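Local coordinates for Blr3880 protein (Bradyrhizobium japonicum, PDB 2OOD), which probably catalyses the zinc-dependent hydrolytic deamination of guanine to xanthine and ammonia, a step of purine breakdown, at residues V6-T11 with G36-T41; R31-G36 with K46-Y51; T64-R69 with V453-V458. One frame throughout, in Å; residues are numbered along the deposited sequence.

Contact 1 of 3, residues V6-T11 with G36-T41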
loop_
_atom_site.group_PDB
_atom_site.type_symbol
_atom_site.label_atom_id
_atom_site.label_comp_id
_atom_site.label_asym_id
_atom_site.label_seq_id
_atom_site.Cartn_x
_atom_site.Cartn_y
_atom_site.Cartn_z
ATOM N N VAL A 6 -26.437 -21.740 17.068
ATOM C CA VAL A 6 -25.096 -21.795 17.616
ATOM C C VAL A 6 -24.700 -20.470 18.263
ATOM O O VAL A 6 -25.237 -19.413 17.920
ATOM C CB VAL A 6 -24.081 -22.168 16.513
ATOM C CG1 VAL A 6 -24.095 -21.105 15.414
ATOM C CG2 VAL A 6 -22.687 -22.337 17.124
ATOM N N GLY A 7 -23.764 -20.534 19.204
ATOM C CA GLY A 7 -23.330 -19.336 19.890
ATOM C C GLY A 7 -21.837 -19.107 19.776
ATOM O O GLY A 7 -21.033 -19.969 20.148
ATOM N N ILE A 8 -21.458 -17.938 19.269
ATOM C CA ILE A 8 -20.051 -17.616 19.105
ATOM C C ILE A 8 -19.529 -16.826 20.294
ATOM O O ILE A 8 -20.134 -15.837 20.715
ATOM C CB ILE A 8 -19.806 -16.810 17.807
ATOM C CG1 ILE A 8 -20.058 -17.697 16.584
ATOM C CG2 ILE A 8 -18.374 -16.306 17.768
ATOM C CD1 ILE A 8 -21.496 -18.065 16.375
ATOM N N ARG A 9 -18.400 -17.270 20.829
ATOM C CA ARG A 9 -17.800 -16.614 21.974
ATOM C C ARG A 9 -16.393 -16.114 21.686
ATOM O O ARG A 9 -15.634 -16.757 20.959
ATOM C CB ARG A 9 -17.747 -17.578 23.153
ATOM C CG ARG A 9 -17.046 -17.010 24.357
ATOM C CD ARG A 9 -16.906 -18.041 25.447
ATOM N NE ARG A 9 -16.319 -17.460 26.647
ATOM C CZ ARG A 9 -16.325 -18.043 27.838
ATOM N NH1 ARG A 9 -16.889 -19.230 27.990
ATOM N NH2 ARG A 9 -15.776 -17.435 28.879
ATOM N N GLY A 10 -16.054 -14.971 22.279
ATOM C CA GLY A 10 -14.734 -14.391 22.103
ATOM C C GLY A 10 -14.766 -12.880 22.235
ATOM O O GLY A 10 -15.774 -12.306 22.660
ATOM N N THR A 11 -13.656 -12.235 21.878
ATOM C CA THR A 11 -13.553 -10.776 21.926
ATOM C C THR A 11 -14.241 -10.135 20.704
ATOM O O THR A 11 -13.866 -10.394 19.556
ATOM C CB THR A 11 -12.083 -10.341 21.946
ATOM O OG1 THR A 11 -11.415 -10.973 23.041
ATOM C CG2 THR A 11 -11.979 -8.832 22.094
ATOM N N GLY A 36 -17.520 -11.855 25.001
ATOM C CA GLY A 36 -18.944 -11.833 24.733
ATOM C C GLY A 36 -19.451 -13.072 24.037
ATOM O O GLY A 36 -18.675 -13.932 23.612
ATOM N N LEU A 37 -20.771 -13.159 23.911
ATOM C CA LEU A 37 -21.401 -14.299 23.271
ATOM C C LEU A 37 -22.487 -13.844 22.310
ATOM O O LEU A 37 -23.334 -13.016 22.641
ATOM C CB LEU A 37 -22.005 -15.226 24.330
ATOM C CG LEU A 37 -22.817 -16.430 23.841
ATOM C CD1 LEU A 37 -21.923 -17.377 23.060
ATOM C CD2 LEU A 37 -23.433 -17.146 25.034
HETATM N N MSE A 38 -22.449 -14.391 21.105
HETATM C CA MSE A 38 -23.429 -14.058 20.090
HETATM C C MSE A 38 -24.200 -15.336 19.776
HETATM O O MSE A 38 -23.609 -16.356 19.423
HETATM C CB MSE A 38 -22.717 -13.532 18.841
HETATM C CG MSE A 38 -23.636 -13.105 17.713
HETATM SE SE MSE A 38 -22.593 -12.321 16.217
HETATM C CE MSE A 38 -22.369 -13.916 15.074
ATOM N N VAL A 39 -25.518 -15.275 19.925
ATOM C CA VAL A 39 -26.380 -16.418 19.676
ATOM C C VAL A 39 -27.049 -16.262 18.317
ATOM O O VAL A 39 -27.925 -15.410 18.140
ATOM C CB VAL A 39 -27.463 -16.533 20.778
ATOM C CG1 VAL A 39 -28.422 -17.650 20.455
ATOM C CG2 VAL A 39 -26.804 -16.774 22.126
ATOM N N VAL A 40 -26.637 -17.086 17.359
ATOM C CA VAL A 40 -27.186 -17.024 16.006
ATOM C C VAL A 40 -28.072 -18.235 15.717
ATOM O O VAL A 40 -27.649 -19.374 15.909
ATOM C CB VAL A 40 -26.053 -17.000 14.957
ATOM C CG1 VAL A 40 -26.591 -16.546 13.619
ATOM C CG2 VAL A 40 -24.939 -16.111 15.423
ATOM N N THR A 41 -29.293 -17.990 15.252
ATOM C CA THR A 41 -30.216 -19.073 14.923
ATOM C C THR A 41 -30.543 -19.037 13.437
ATOM O O THR A 41 -31.193 -18.101 12.958
ATOM C CB THR A 41 -31.540 -18.962 15.716
ATOM O OG1 THR A 41 -31.289 -19.222 17.105
ATOM C CG2 THR A 41 -32.559 -19.966 15.194
#

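Contact 2 of 3, residues R31-G36 with K46-Y51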
loop_
_atom_site.group_PDB
_atom_site.type_symbol
_atom_site.label_atom_id
_atom_site.label_comp_id
_atom_site.label_asym_id
_atom_site.label_seq_id
_atom_site.Cartn_x
_atom_site.Cartn_y
_atom_site.Cartn_z
ATOM N N ARG A 31 -18.380 -0.475 20.288
ATOM C CA ARG A 31 -18.954 -1.379 21.280
ATOM C C ARG A 31 -17.946 -2.507 21.453
ATOM O O ARG A 31 -17.645 -3.235 20.511
ATOM C CB ARG A 31 -20.286 -1.940 20.782
ATOM C CG ARG A 31 -20.953 -2.897 21.735
ATOM C CD ARG A 31 -21.927 -3.786 20.984
ATOM N NE ARG A 31 -23.244 -3.193 20.772
ATOM C CZ ARG A 31 -24.048 -3.515 19.763
ATOM N NH1 ARG A 31 -23.666 -4.412 18.867
ATOM N NH2 ARG A 31 -25.244 -2.960 19.654
ATOM N N PHE A 32 -17.420 -2.650 22.656
ATOM C CA PHE A 32 -16.424 -3.673 22.910
ATOM C C PHE A 32 -16.816 -4.676 23.990
ATOM O O PHE A 32 -17.333 -4.303 25.042
ATOM C CB PHE A 32 -15.116 -2.999 23.303
ATOM C CG PHE A 32 -14.047 -3.949 23.723
ATOM C CD1 PHE A 32 -13.405 -4.747 22.786
ATOM C CD2 PHE A 32 -13.652 -4.021 25.051
ATOM C CE1 PHE A 32 -12.369 -5.608 23.167
ATOM C CE2 PHE A 32 -12.621 -4.873 25.450
ATOM C CZ PHE A 32 -11.976 -5.668 24.504
ATOM N N HIS A 33 -16.566 -5.953 23.714
ATOM C CA HIS A 33 -16.840 -7.038 24.652
ATOM C C HIS A 33 -15.584 -7.886 24.702
ATOM O O HIS A 33 -15.291 -8.593 23.745
ATOM C CB HIS A 33 -18.001 -7.906 24.164
ATOM C CG HIS A 33 -19.348 -7.293 24.382
ATOM N ND1 HIS A 33 -19.814 -6.951 25.632
ATOM C CD2 HIS A 33 -20.327 -6.952 23.509
ATOM C CE1 HIS A 33 -21.021 -6.426 25.521
ATOM N NE2 HIS A 33 -21.355 -6.414 24.243
ATOM N N GLN A 34 -14.829 -7.807 25.795
ATOM C CA GLN A 34 -13.613 -8.607 25.904
ATOM C C GLN A 34 -13.958 -10.090 25.845
ATOM O O GLN A 34 -13.208 -10.886 25.275
ATOM C CB GLN A 34 -12.874 -8.325 27.205
ATOM C CG GLN A 34 -11.597 -9.132 27.311
ATOM C CD GLN A 34 -10.839 -8.881 28.603
ATOM O OE1 GLN A 34 -10.572 -7.731 28.980
ATOM N NE2 GLN A 34 -10.478 -9.962 29.290
ATOM N N ASP A 35 -15.095 -10.450 26.440
ATOM C CA ASP A 35 -15.571 -11.833 26.455
ATOM C C ASP A 35 -17.086 -11.842 26.256
ATOM O O ASP A 35 -17.849 -11.836 27.223
ATOM C CB ASP A 35 -15.208 -12.505 27.785
ATOM C CG ASP A 35 -15.750 -13.925 27.889
ATOM O OD1 ASP A 35 -15.661 -14.678 26.894
ATOM O OD2 ASP A 35 -16.259 -14.301 28.969
ATOM N N GLY A 36 -17.520 -11.855 25.001
ATOM C CA GLY A 36 -18.944 -11.833 24.733
ATOM C C GLY A 36 -19.451 -13.072 24.037
ATOM O O GLY A 36 -18.675 -13.932 23.612
ATOM N N LYS A 46 -29.518 -13.490 17.380
ATOM C CA LYS A 46 -30.704 -13.519 18.227
ATOM C C LYS A 46 -30.428 -12.838 19.553
ATOM O O LYS A 46 -31.340 -12.328 20.200
ATOM C CB LYS A 46 -31.160 -14.958 18.465
ATOM C CG LYS A 46 -31.703 -15.631 17.218
ATOM C CD LYS A 46 -32.897 -14.874 16.635
ATOM C CE LYS A 46 -33.420 -15.578 15.382
ATOM N NZ LYS A 46 -34.596 -14.879 14.780
ATOM N N ALA A 47 -29.163 -12.823 19.949
ATOM C CA ALA A 47 -28.774 -12.199 21.195
ATOM C C ALA A 47 -27.279 -11.927 21.189
ATOM O O ALA A 47 -26.475 -12.780 20.808
ATOM C CB ALA A 47 -29.140 -13.101 22.364
ATOM N N PHE A 48 -26.909 -10.726 21.612
ATOM C CA PHE A 48 -25.507 -10.340 21.664
ATOM C C PHE A 48 -25.278 -9.593 22.973
ATOM O O PHE A 48 -26.147 -8.846 23.428
ATOM C CB PHE A 48 -25.168 -9.448 20.460
ATOM C CG PHE A 48 -23.714 -9.075 20.367
ATOM C CD1 PHE A 48 -22.729 -10.058 20.284
ATOM C CD2 PHE A 48 -23.325 -7.740 20.375
ATOM C CE1 PHE A 48 -21.365 -9.708 20.214
ATOM C CE2 PHE A 48 -21.968 -7.386 20.307
ATOM C CZ PHE A 48 -20.993 -8.372 20.228
ATOM N N GLY A 49 -24.115 -9.797 23.581
ATOM C CA GLY A 49 -23.819 -9.133 24.836
ATOM C C GLY A 49 -22.711 -9.867 25.561
ATOM O O GLY A 49 -22.161 -10.831 25.022
ATOM N N PRO A 50 -22.351 -9.443 26.780
ATOM C CA PRO A 50 -21.285 -10.112 27.533
ATOM C C PRO A 50 -21.586 -11.595 27.734
ATOM O O PRO A 50 -22.753 -11.999 27.789
ATOM C CB PRO A 50 -21.235 -9.320 28.844
ATOM C CG PRO A 50 -22.656 -8.855 29.003
ATOM C CD PRO A 50 -23.010 -8.414 27.598
ATOM N N TYR A 51 -20.529 -12.399 27.844
ATOM C CA TYR A 51 -20.663 -13.847 27.998
ATOM C C TYR A 51 -21.650 -14.361 29.063
ATOM O O TYR A 51 -22.687 -14.946 28.727
ATOM C CB TYR A 51 -19.287 -14.471 28.238
ATOM C CG TYR A 51 -19.371 -15.959 28.447
ATOM C CD1 TYR A 51 -19.899 -16.789 27.468
ATOM C CD2 TYR A 51 -18.975 -16.532 29.645
ATOM C CE1 TYR A 51 -20.039 -18.157 27.678
ATOM C CE2 TYR A 51 -19.109 -17.902 29.870
ATOM C CZ TYR A 51 -19.645 -18.712 28.883
ATOM O OH TYR A 51 -19.799 -20.073 29.116
#

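Contact 3 of 3, residues T64-R69 with V453-V458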
loop_
_atom_site.group_PDB
_atom_site.type_symbol
_atom_site.label_atom_id
_atom_site.label_comp_id
_atom_site.label_asym_id
_atom_site.label_seq_id
_atom_site.Cartn_x
_atom_site.Cartn_y
_atom_site.Cartn_z
ATOM N N THR A 64 -19.221 -21.939 20.356
ATOM C CA THR A 64 -17.966 -22.115 19.629
ATOM C C THR A 64 -17.065 -20.984 20.115
ATOM O O THR A 64 -17.389 -19.813 19.946
ATOM C CB THR A 64 -18.176 -21.971 18.111
ATOM O OG1 THR A 64 -19.102 -22.969 17.661
ATOM C CG2 THR A 64 -16.852 -22.125 17.374
ATOM N N HIS A 65 -15.939 -21.327 20.724
ATOM C CA HIS A 65 -15.049 -20.299 21.245
ATOM C C HIS A 65 -13.887 -19.936 20.320
ATOM O O HIS A 65 -12.904 -20.684 20.225
ATOM C CB HIS A 65 -14.492 -20.734 22.609
ATOM C CG HIS A 65 -13.924 -19.609 23.426
ATOM N ND1 HIS A 65 -13.124 -19.822 24.529
ATOM C CD2 HIS A 65 -14.048 -18.264 23.307
ATOM C CE1 HIS A 65 -12.776 -18.660 25.053
ATOM N NE2 HIS A 65 -13.323 -17.697 24.331
ATOM N N ILE A 66 -14.012 -18.793 19.639
ATOM C CA ILE A 66 -12.952 -18.300 18.761
ATOM C C ILE A 66 -11.982 -17.628 19.730
ATOM O O ILE A 66 -12.235 -16.522 20.189
ATOM C CB ILE A 66 -13.441 -17.202 17.783
ATOM C CG1 ILE A 66 -14.768 -17.596 17.130
ATOM C CG2 ILE A 66 -12.380 -16.962 16.712
ATOM C CD1 ILE A 66 -14.644 -18.663 16.104
ATOM N N LYS A 67 -10.880 -18.283 20.054
ATOM C CA LYS A 67 -9.940 -17.689 20.996
ATOM C C LYS A 67 -8.880 -16.778 20.372
ATOM O O LYS A 67 -8.594 -16.870 19.182
ATOM C CB LYS A 67 -9.255 -18.795 21.802
ATOM C CG LYS A 67 -10.201 -19.576 22.704
ATOM C CD LYS A 67 -9.452 -20.665 23.466
ATOM C CE LYS A 67 -10.379 -21.422 24.414
ATOM N NZ LYS A 67 -9.627 -22.357 25.317
ATOM N N ASP A 68 -8.317 -15.893 21.191
ATOM C CA ASP A 68 -7.268 -14.962 20.777
ATOM C C ASP A 68 -7.468 -14.215 19.467
ATOM O O ASP A 68 -6.522 -14.051 18.693
ATOM C CB ASP A 68 -5.927 -15.685 20.719
ATOM C CG ASP A 68 -5.563 -16.328 22.038
ATOM O OD1 ASP A 68 -5.669 -15.640 23.079
ATOM O OD2 ASP A 68 -5.170 -17.518 22.033
ATOM N N ARG A 69 -8.683 -13.749 19.219
ATOM C CA ARG A 69 -8.958 -13.015 17.999
ATOM C C ARG A 69 -9.858 -11.836 18.334
ATOM O O ARG A 69 -10.373 -11.726 19.450
ATOM C CB ARG A 69 -9.677 -13.916 16.991
ATOM C CG ARG A 69 -8.916 -15.163 16.592
ATOM C CD ARG A 69 -7.768 -14.835 15.661
ATOM N NE ARG A 69 -7.061 -16.027 15.195
ATOM C CZ ARG A 69 -5.963 -16.529 15.755
ATOM N NH1 ARG A 69 -5.420 -15.947 16.819
ATOM N NH2 ARG A 69 -5.397 -17.610 15.233
ATOM N N VAL A 453 -6.726 -11.945 8.571
ATOM C CA VAL A 453 -8.042 -12.551 8.452
ATOM C C VAL A 453 -7.870 -14.041 8.718
ATOM O O VAL A 453 -7.355 -14.777 7.876
ATOM C CB VAL A 453 -8.621 -12.334 7.045
ATOM C CG1 VAL A 453 -9.981 -13.007 6.920
ATOM C CG2 VAL A 453 -8.733 -10.859 6.775
ATOM N N ASP A 454 -8.293 -14.476 9.901
ATOM C CA ASP A 454 -8.152 -15.875 10.282
ATOM C C ASP A 454 -9.384 -16.723 9.962
ATOM O O ASP A 454 -9.258 -17.880 9.563
ATOM C CB ASP A 454 -7.821 -15.973 11.770
ATOM C CG ASP A 454 -7.238 -17.320 12.144
ATOM O OD1 ASP A 454 -6.215 -17.714 11.538
ATOM O OD2 ASP A 454 -7.800 -17.981 13.043
ATOM N N GLU A 455 -10.571 -16.157 10.128
ATOM C CA GLU A 455 -11.790 -16.891 9.836
ATOM C C GLU A 455 -12.838 -15.949 9.270
ATOM O O GLU A 455 -12.980 -14.824 9.740
ATOM C CB GLU A 455 -12.338 -17.549 11.106
ATOM C CG GLU A 455 -11.423 -18.590 11.736
ATOM C CD GLU A 455 -12.034 -19.235 12.973
ATOM O OE1 GLU A 455 -13.278 -19.198 13.106
ATOM O OE2 GLU A 455 -11.272 -19.791 13.799
ATOM N N THR A 456 -13.562 -16.407 8.255
ATOM C CA THR A 456 -14.619 -15.605 7.649
ATOM C C THR A 456 -15.902 -16.431 7.724
ATOM O O THR A 456 -15.948 -17.550 7.228
ATOM C CB THR A 456 -14.322 -15.278 6.168
ATOM O OG1 THR A 456 -13.070 -14.596 6.065
ATOM C CG2 THR A 456 -15.409 -14.391 5.600
ATOM N N TRP A 457 -16.935 -15.881 8.352
ATOM C CA TRP A 457 -18.203 -16.582 8.500
ATOM C C TRP A 457 -19.319 -15.889 7.731
ATOM O O TRP A 457 -19.363 -14.668 7.656
ATOM C CB TRP A 457 -18.594 -16.652 9.981
ATOM C CG TRP A 457 -17.634 -17.428 10.853
ATOM C CD1 TRP A 457 -16.303 -17.184 11.026
ATOM C CD2 TRP A 457 -17.944 -18.560 11.681
ATOM N NE1 TRP A 457 -15.765 -18.091 11.911
ATOM C CE2 TRP A 457 -16.752 -18.945 12.326
ATOM C CE3 TRP A 457 -19.116 -19.284 11.941
ATOM C CZ2 TRP A 457 -16.699 -20.029 13.215
ATOM C CZ3 TRP A 457 -19.058 -20.364 12.832
ATOM C CH2 TRP A 457 -17.861 -20.719 13.452
ATOM N N VAL A 458 -20.223 -16.679 7.173
ATOM C CA VAL A 458 -21.355 -16.148 6.434
ATOM C C VAL A 458 -22.601 -16.869 6.924
ATOM O O VAL A 458 -22.724 -18.083 6.755
ATOM C CB VAL A 458 -21.209 -16.402 4.931
ATOM C CG1 VAL A 458 -22.394 -15.829 4.192
ATOM C CG2 VAL A 458 -19.932 -15.791 4.433
#

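Contact 1 of 3, residues V6-T11 with G36-T41
Val6 and Val40, Ile8 and Met38, and Gly10 and Gly36 form the three hydrogen-bonded pairs of an antiparallel ladder whose strand directions differ by 157°. Each pair exchanges two backbone bonds, as in Ile8 N to Met38 O (2.7 Å) and Met38 N to Ile8 O (2.8 Å). Gly7 opposite Val39 and Arg9 opposite Leu37 are the non-hydrogen-bonded pairs between them.

The buried part is apolar. On the face of Ile8, Met38 and Val40, Ile8 CD1 meets Val40 CG2 at 4.1 Å, and the selenomethionine methyl, Met38 CE, lies 4.4 Å from the same CD1. On the other face Leu37, with CG anti to its backbone N (chi1 175°), lays CD1 over the 7-8 peptide, near Ile8 O (3.3 Å) and Gly7 C (3.7 Å), where Gly7 has no side chain.

Val6 and Arg9, by contrast, are partly exposed. Arg9 touches Gly36 O through CG, 3.6 Å away, but its extended chain carries the guanidinium off to a salt bridge with Asp35.

In the four-stranded mixed sheet, consistent with the small beta domain beside the TIM barrel of amidohydrolases, these are the inner strands: 62-67 flanks 5-9, 45-48 flanks 36-41, and helix 51-57 covers Leu37 and Val39.

Contact 2 of 3, residues R31-G36 with K46-Y51
His33 holds CG anti to its carbonyl carbon (chi1 -77°) and Phe48 holds CG anti to its backbone N (chi1 -176°), and from opposite directions the two rings come together. They form an offset edge-to-face pair: the imidazole edge addresses the phenyl face, with centroids 5.2 Å apart and planes at 84°. His33 CD2 is 3.6 Å from Phe48 CE2. One face of the imidazole lies over Gly49 C and Pro50 N, and His33 CE1 is 3.5 Å from Pro50 CD of the pyrrolidine ring.

Arg31 slides past Phe48 in the opposite sense, laying CD in the plane of the phenyl ring at its edge, 3.7 Å from CE2. At the corner of residues 34-35, Tyr51 N donates to Asp35 O at 2.8 Å, in the carbonyl plane and on a lone pair. The Asp35 carboxylate lies alongside Tyr51, OD2 by CB. Strand 30-33, paired with 11-15, thus meets edge strand 45-48 of the four-stranded sheet and the start of helix 51-57, whose N-cap is Pro50.

That backbone bond is the one hydrogen bond joining the segments. Arg31 pairs with Asp14 and Glu399, and Asp35 with Arg9, all outside them; the link between the two segments therefore rests chiefly on ring and aliphatic surfaces.

Contact 3 of 3, residues T64-R69 with V453-V458
Arg69 and Asp454 form a salt bridge at one end of a contact between non-neighbouring strands, the last strand of the small N-terminal mixed sheet and a strand that forms a classic beta bulge, Asp454 and Glu455 both facing Ala408. The axes of 64-67 and 453-458 come no closer than 10.1 Å and run at 151°, so the two segments meet through side chains, with Ala408 of strand 406-409 touching Ile66, Arg69 and Glu455.

In the first shell, Arg69 NE donates to Asp454 OD2 at 3.0 Å. The bond lies in the guanidinium plane but meets the oxygen from above the carboxylate, the two planes being 80° apart; Arg69 NH2 adds a weak second bond to the same OD2, at 3.3 Å. Beside it the contact is mostly apolar, although Ile66 CD1 also abuts the Glu455 carboxylate. Ile66 passes alongside the indole, CD1 3.8 Å from Trp457 CZ2, while Thr64 CG2 is 4.3 Å from Trp457 CH2.

The next shell sets these groups. A bend at chi2 (-74°) folds the Arg69 chain back, so that NH1 can donate to Asp68 O at 2.9 Å and steady the guanidinium. Lys465, from the adjoining strand 461-465, bridges to both Asp454 OD2 and Glu455 OE2, which would probably favour the charged form of both acids. The bulge puts those two acids side by side on the face turned to 64-69, and Phe406 stacks on the indole. Within its own strand, Trp457 NE1 donates in the ring plane to the anti lone pair of Glu455 OE1, at 3.0 Å.

How the contacts relate
Contacts 1 and 2 share Gly36, and their centres are about 8 Å apart. Strand 36-41 pairs with 5-9 in contact 1 and with 45-48 beside it, where Val39 O lies 2.6 Å from Lys46 N, a probable hydrogen bond, at a classic beta bulge of Lys46 and Ala47. On the other flank strand 5-9 joins contact 3: Gly7 O lies 2.7 Å from Thr64 N, and the centres of contacts 1 and 3 are about 11 Å apart. Contacts 2 and 3, about 15 Å apart between centres, do not touch. All three lie away from the zinc and the guanine pocket; contact 3 brings the N-terminal sheet against a C-terminal strand, consistent with the small beta domain of amidohydrolases.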